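Local coordinates for putative lipoprotein (PDB 4FVS) that is of unknown function but, as a probably exported, putative lipoprotein of the LolA/LolB clan with a YmcC-like, strand-rich fold, may bind lipid, at residues N95-P106 and Y119-K130. Residues are numbered along the deposited sequence; the frame is centred on the assembly and turned at random.
Sequences NVDITENFINYP and YFDEASVKIYDK
V96, D97 and I98 pair with D129, Y128 and I127 in a short antiparallel ladder, the strand axes 158° apart. D97 and Y128 form its hydrogen-bonded pair: D97 N reaches Y128 O at 2.8 Å, and Y128 N returns to D97 O. K130 N extends the ladder at one end by donating to N95 O. At the T99 end of the ladder the side chain joins in: chi1 of 53° sets OG1 between the backbone N and carbonyl carbon, where it accepts a hydrogen bond from K126 N at 2.8 Å, while T99 N donates to K126 O.

Beyond N101 the bonds run between side chains and backbone. N104 OD1 accepts a hydrogen bond from D121 N at 2.8 Å, and D121 OD2 in return takes N104 N on its anti side, 23° out of the carboxylate plane. N104 ND2 gives one hydrogen to Y119 O at 3.1 Å, within its amide plane, and also binds E74. With an alanine here, D121 N and Y119 O would probably lose these mates, and E74 its amide donor.

Apolar contacts share one face of the ladder, with V96 CG1 on I127 CG1 at 3.5 Å and I98 meeting both I127 and V125. On the other face D97 CB lies off-centre over the Y128 ring, and D97 OD2 lies 3.9 Å from K130 NZ, a long salt bridge. P106 CG covers a face of the F120 ring, 4.0 Å from its centroid.

The chemistry thus changes from regular strand pairing to reciprocal side-chain-to-backbone bonds between N104 and D121, where 102-104 pairs with 74-78, consistent with two edges of a curved antiparallel fold being joined here.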
loop_
_atom_site.group_PDB
_atom_site.type_symbol
_atom_site.label_atom_id
_atom_site.label_comp_id
_atom_site.label_asym_id
_atom_site.label_seq_id
_atom_site.Cartn_x
_atom_site.Cartn_y
_atom_site.Cartn_z
ATOM N N ASN A 95 14.390 1.678 -12.669
ATOM C CA ASN A 95 14.854 3.062 -12.491
ATOM C C ASN A 95 13.753 3.927 -11.904
ATOM O O ASN A 95 14.021 5.029 -11.444
ATOM C CB ASN A 95 15.339 3.667 -13.807
ATOM C CG ASN A 95 16.538 2.985 -14.389
ATOM O OD1 ASN A 95 17.463 2.568 -13.668
ATOM N ND2 ASN A 95 16.548 2.897 -15.715
ATOM N N VAL A 96 12.519 3.424 -11.909
ATOM C CA VAL A 96 11.363 4.130 -11.381
ATOM C C VAL A 96 11.405 4.122 -9.845
ATOM O O VAL A 96 11.535 3.064 -9.220
ATOM C CB VAL A 96 10.060 3.540 -11.926
ATOM C CG1 VAL A 96 8.857 4.259 -11.353
ATOM C CG2 VAL A 96 10.038 3.609 -13.443
ATOM N N ASP A 97 11.339 5.320 -9.247
ATOM C CA ASP A 97 11.305 5.482 -7.799
ATOM C C ASP A 97 10.113 6.366 -7.406
ATOM O O ASP A 97 9.490 6.997 -8.266
ATOM C CB ASP A 97 12.630 6.051 -7.256
ATOM C CG ASP A 97 13.044 5.450 -5.912
ATOM O OD1 ASP A 97 12.145 5.047 -5.129
ATOM O OD2 ASP A 97 14.261 5.374 -5.647
ATOM N N ILE A 98 9.756 6.349 -6.118
ATOM C CA ILE A 98 8.669 7.154 -5.567
ATOM C C ILE A 98 9.224 7.887 -4.351
ATOM O O ILE A 98 10.025 7.330 -3.593
ATOM C CB ILE A 98 7.404 6.306 -5.254
ATOM C CG1 ILE A 98 6.823 5.687 -6.550
ATOM C CG2 ILE A 98 6.341 7.142 -4.589
ATOM C CD1 ILE A 98 5.686 4.672 -6.406
ATOM N N THR A 99 8.837 9.173 -4.203
ATOM C CA THR A 99 9.262 10.034 -3.094
ATOM C C THR A 99 8.704 9.476 -1.790
ATOM O O THR A 99 7.609 8.898 -1.759
ATOM C CB THR A 99 8.829 11.480 -3.327
ATOM O OG1 THR A 99 7.432 11.512 -3.594
ATOM C CG2 THR A 99 9.558 12.139 -4.473
ATOM N N GLU A 100 9.482 9.627 -0.720
ATOM C CA GLU A 100 9.133 9.170 0.612
ATOM C C GLU A 100 8.087 10.084 1.223
ATOM O O GLU A 100 8.247 11.298 1.217
ATOM C CB GLU A 100 10.389 9.113 1.499
ATOM C CG GLU A 100 10.124 8.715 2.942
ATOM C CD GLU A 100 11.125 9.284 3.925
ATOM O OE1 GLU A 100 12.144 8.600 4.176
ATOM O OE2 GLU A 100 10.895 10.406 4.443
ATOM N N ASN A 101 7.000 9.489 1.716
ATOM C CA ASN A 101 5.924 10.171 2.439
ATOM C C ASN A 101 5.265 9.125 3.322
ATOM O O ASN A 101 4.724 8.154 2.807
ATOM C CB ASN A 101 4.920 10.898 1.497
ATOM C CG ASN A 101 4.049 11.981 2.144
ATOM O OD1 ASN A 101 3.737 11.952 3.332
ATOM N ND2 ASN A 101 3.614 12.965 1.368
ATOM N N PHE A 102 5.430 9.248 4.646
ATOM C CA PHE A 102 4.845 8.302 5.602
ATOM C C PHE A 102 3.470 8.771 6.004
ATOM O O PHE A 102 3.301 9.921 6.404
ATOM C CB PHE A 102 5.744 8.129 6.822
ATOM C CG PHE A 102 7.007 7.325 6.556
ATOM C CD1 PHE A 102 6.976 5.935 6.530
ATOM C CD2 PHE A 102 8.231 7.953 6.380
ATOM C CE1 PHE A 102 8.145 5.199 6.322
ATOM C CE2 PHE A 102 9.397 7.211 6.178
ATOM C CZ PHE A 102 9.347 5.845 6.152
ATOM N N ILE A 103 2.481 7.901 5.863
ATOM C CA ILE A 103 1.095 8.197 6.226
ATOM C C ILE A 103 0.611 7.236 7.319
ATOM O O ILE A 103 1.029 6.077 7.357
ATOM C CB ILE A 103 0.165 8.162 4.997
ATOM C CG1 ILE A 103 0.262 6.798 4.243
ATOM C CG2 ILE A 103 0.463 9.368 4.086
ATOM C CD1 ILE A 103 -0.830 6.506 3.156
ATOM N N ASN A 104 -0.268 7.722 8.203
ATOM C CA ASN A 104 -0.820 6.909 9.285
ATOM C C ASN A 104 -1.893 5.957 8.778
ATOM O O ASN A 104 -2.541 6.223 7.752
ATOM C CB ASN A 104 -1.412 7.775 10.391
ATOM C CG ASN A 104 -2.705 8.478 10.038
ATOM O OD1 ASN A 104 -2.903 8.961 8.935
ATOM N ND2 ASN A 104 -3.615 8.569 10.977
ATOM N N TYR A 105 -2.086 4.856 9.538
ATOM C CA TYR A 105 -3.117 3.869 9.342
ATOM C C TYR A 105 -3.835 3.740 10.674
ATOM O O TYR A 105 -3.288 3.192 11.633
ATOM C CB TYR A 105 -2.557 2.536 8.796
ATOM C CG TYR A 105 -2.266 2.595 7.312
ATOM C CD1 TYR A 105 -1.091 3.174 6.831
ATOM C CD2 TYR A 105 -3.178 2.108 6.385
ATOM C CE1 TYR A 105 -0.833 3.267 5.464
ATOM C CE2 TYR A 105 -2.934 2.200 5.010
ATOM C CZ TYR A 105 -1.759 2.783 4.556
ATOM O OH TYR A 105 -1.491 2.852 3.209
ATOM N N PRO A 106 -5.029 4.344 10.793
ATOM C CA PRO A 106 -5.763 4.283 12.065
ATOM C C PRO A 106 -6.163 2.851 12.444
ATOM O O PRO A 106 -6.338 2.006 11.579
ATOM C CB PRO A 106 -7.002 5.153 11.802
ATOM C CG PRO A 106 -6.639 6.009 10.633
ATOM C CD PRO A 106 -5.788 5.106 9.782
ATOM N N TYR A 119 -8.737 11.131 11.890
ATOM C CA TYR A 119 -7.765 11.888 11.089
ATOM C C TYR A 119 -6.901 10.965 10.230
ATOM O O TYR A 119 -6.374 9.965 10.721
ATOM C CB TYR A 119 -6.851 12.773 11.975
ATOM C CG TYR A 119 -5.867 13.606 11.173
ATOM C CD1 TYR A 119 -6.234 14.847 10.641
ATOM C CD2 TYR A 119 -4.577 13.139 10.907
ATOM C CE1 TYR A 119 -5.347 15.589 9.851
ATOM C CE2 TYR A 119 -3.683 13.877 10.124
ATOM C CZ TYR A 119 -4.072 15.100 9.602
ATOM O OH TYR A 119 -3.180 15.805 8.839
ATOM N N PHE A 120 -6.721 11.347 8.965
ATOM C CA PHE A 120 -5.879 10.628 8.006
ATOM C C PHE A 120 -4.884 11.555 7.372
ATOM O O PHE A 120 -5.271 12.611 6.894
ATOM C CB PHE A 120 -6.714 9.986 6.888
ATOM C CG PHE A 120 -7.577 8.812 7.238
ATOM C CD1 PHE A 120 -8.884 8.994 7.657
ATOM C CD2 PHE A 120 -7.115 7.513 7.059
ATOM C CE1 PHE A 120 -9.707 7.901 7.936
ATOM C CE2 PHE A 120 -7.941 6.417 7.331
ATOM C CZ PHE A 120 -9.228 6.622 7.789
ATOM N N ASP A 121 -3.619 11.151 7.311
ATOM C CA ASP A 121 -2.606 11.923 6.615
ATOM C C ASP A 121 -2.847 11.863 5.124
ATOM O O ASP A 121 -3.318 10.842 4.649
ATOM C CB ASP A 121 -1.212 11.346 6.918
ATOM C CG ASP A 121 -0.703 11.505 8.324
ATOM O OD1 ASP A 121 -0.918 12.585 8.918
ATOM O OD2 ASP A 121 0.019 10.613 8.782
ATOM N N GLU A 122 -2.507 12.900 4.379
ATOM C CA GLU A 122 -2.581 12.841 2.923
ATOM C C GLU A 122 -1.216 12.520 2.350
ATOM O O GLU A 122 -0.180 12.798 2.973
ATOM C CB GLU A 122 -3.088 14.145 2.318
ATOM C CG GLU A 122 -4.574 14.333 2.505
ATOM C CD GLU A 122 -5.150 15.566 1.843
ATOM O OE1 GLU A 122 -4.371 16.459 1.423
ATOM O OE2 GLU A 122 -6.398 15.627 1.747
ATOM N N ALA A 123 -1.207 12.059 1.119
ATOM C CA ALA A 123 0.020 11.774 0.406
ATOM C C ALA A 123 0.016 12.468 -0.943
ATOM O O ALA A 123 -1.001 12.511 -1.627
ATOM C CB ALA A 123 0.168 10.269 0.228
ATOM N N SER A 124 1.130 13.049 -1.307
ATOM C CA SER A 124 1.333 13.612 -2.632
ATOM C C SER A 124 2.771 13.343 -2.957
ATOM O O SER A 124 3.693 14.060 -2.531
ATOM C CB SER A 124 0.937 15.080 -2.751
ATOM O OG SER A 124 1.112 15.551 -4.083
ATOM N N VAL A 125 2.953 12.189 -3.593
ATOM C CA VAL A 125 4.258 11.687 -3.944
ATOM C C VAL A 125 4.599 12.060 -5.390
ATOM O O VAL A 125 3.827 12.719 -6.085
ATOM C CB VAL A 125 4.329 10.157 -3.709
ATOM C CG1 VAL A 125 4.038 9.827 -2.250
ATOM C CG2 VAL A 125 3.420 9.374 -4.664
ATOM N N LYS A 126 5.789 11.670 -5.810
ATOM C CA LYS A 126 6.211 11.830 -7.171
ATOM C C LYS A 126 6.840 10.525 -7.639
ATOM O O LYS A 126 7.734 9.973 -6.985
ATOM C CB LYS A 126 7.143 13.008 -7.333
ATOM C CG LYS A 126 7.027 13.602 -8.719
ATOM C CD LYS A 126 7.900 14.773 -8.923
ATOM C CE LYS A 126 7.512 15.930 -8.042
ATOM N NZ LYS A 126 6.338 16.713 -8.491
ATOM N N ILE A 127 6.305 9.984 -8.716
ATOM C CA ILE A 127 6.874 8.776 -9.303
ATOM C C ILE A 127 7.751 9.268 -10.475
ATOM O O ILE A 127 7.299 10.081 -11.282
ATOM C CB ILE A 127 5.794 7.742 -9.660
ATOM C CG1 ILE A 127 6.386 6.520 -10.334
ATOM C CG2 ILE A 127 4.629 8.336 -10.453
ATOM C CD1 ILE A 127 5.480 5.292 -10.212
ATOM N N TYR A 128 9.034 8.901 -10.475
ATOM C CA TYR A 128 9.998 9.419 -11.444
ATOM C C TYR A 128 11.047 8.391 -11.815
ATOM O O TYR A 128 11.218 7.411 -11.099
ATOM C CB TYR A 128 10.707 10.669 -10.836
ATOM C CG TYR A 128 11.518 10.387 -9.580
ATOM C CD1 TYR A 128 10.916 10.361 -8.327
ATOM C CD2 TYR A 128 12.884 10.128 -9.650
ATOM C CE1 TYR A 128 11.645 10.054 -7.176
ATOM C CE2 TYR A 128 13.628 9.829 -8.505
ATOM C CZ TYR A 128 13.002 9.784 -7.268
ATOM O OH TYR A 128 13.741 9.493 -6.138
ATOM N N ASP A 129 11.828 8.689 -12.868
ATOM C CA ASP A 129 12.950 7.892 -13.344
ATOM C C ASP A 129 14.224 8.421 -12.666
ATOM O O ASP A 129 14.604 9.562 -12.894
ATOM C CB ASP A 129 13.006 7.981 -14.895
ATOM C CG ASP A 129 14.100 7.226 -15.658
ATOM O OD1 ASP A 129 15.093 6.805 -15.024
ATOM O OD2 ASP A 129 13.986 7.113 -16.903
ATOM N N LYS A 130 14.864 7.601 -11.814
ATOM C CA LYS A 130 16.108 7.902 -11.083
ATOM C C LYS A 130 17.207 8.434 -12.002
ATOM O O LYS A 130 17.980 9.312 -11.586
ATOM C CB LYS A 130 16.640 6.640 -10.359
ATOM C CG LYS A 130 15.927 6.339 -9.030
ATOM C CD LYS A 130 16.427 5.067 -8.325
ATOM C CE LYS A 130 15.624 3.829 -8.678
ATOM N NZ LYS A 130 15.977 2.671 -7.813
HETATM O O HOH W 1 13.007 1.967 -6.493
#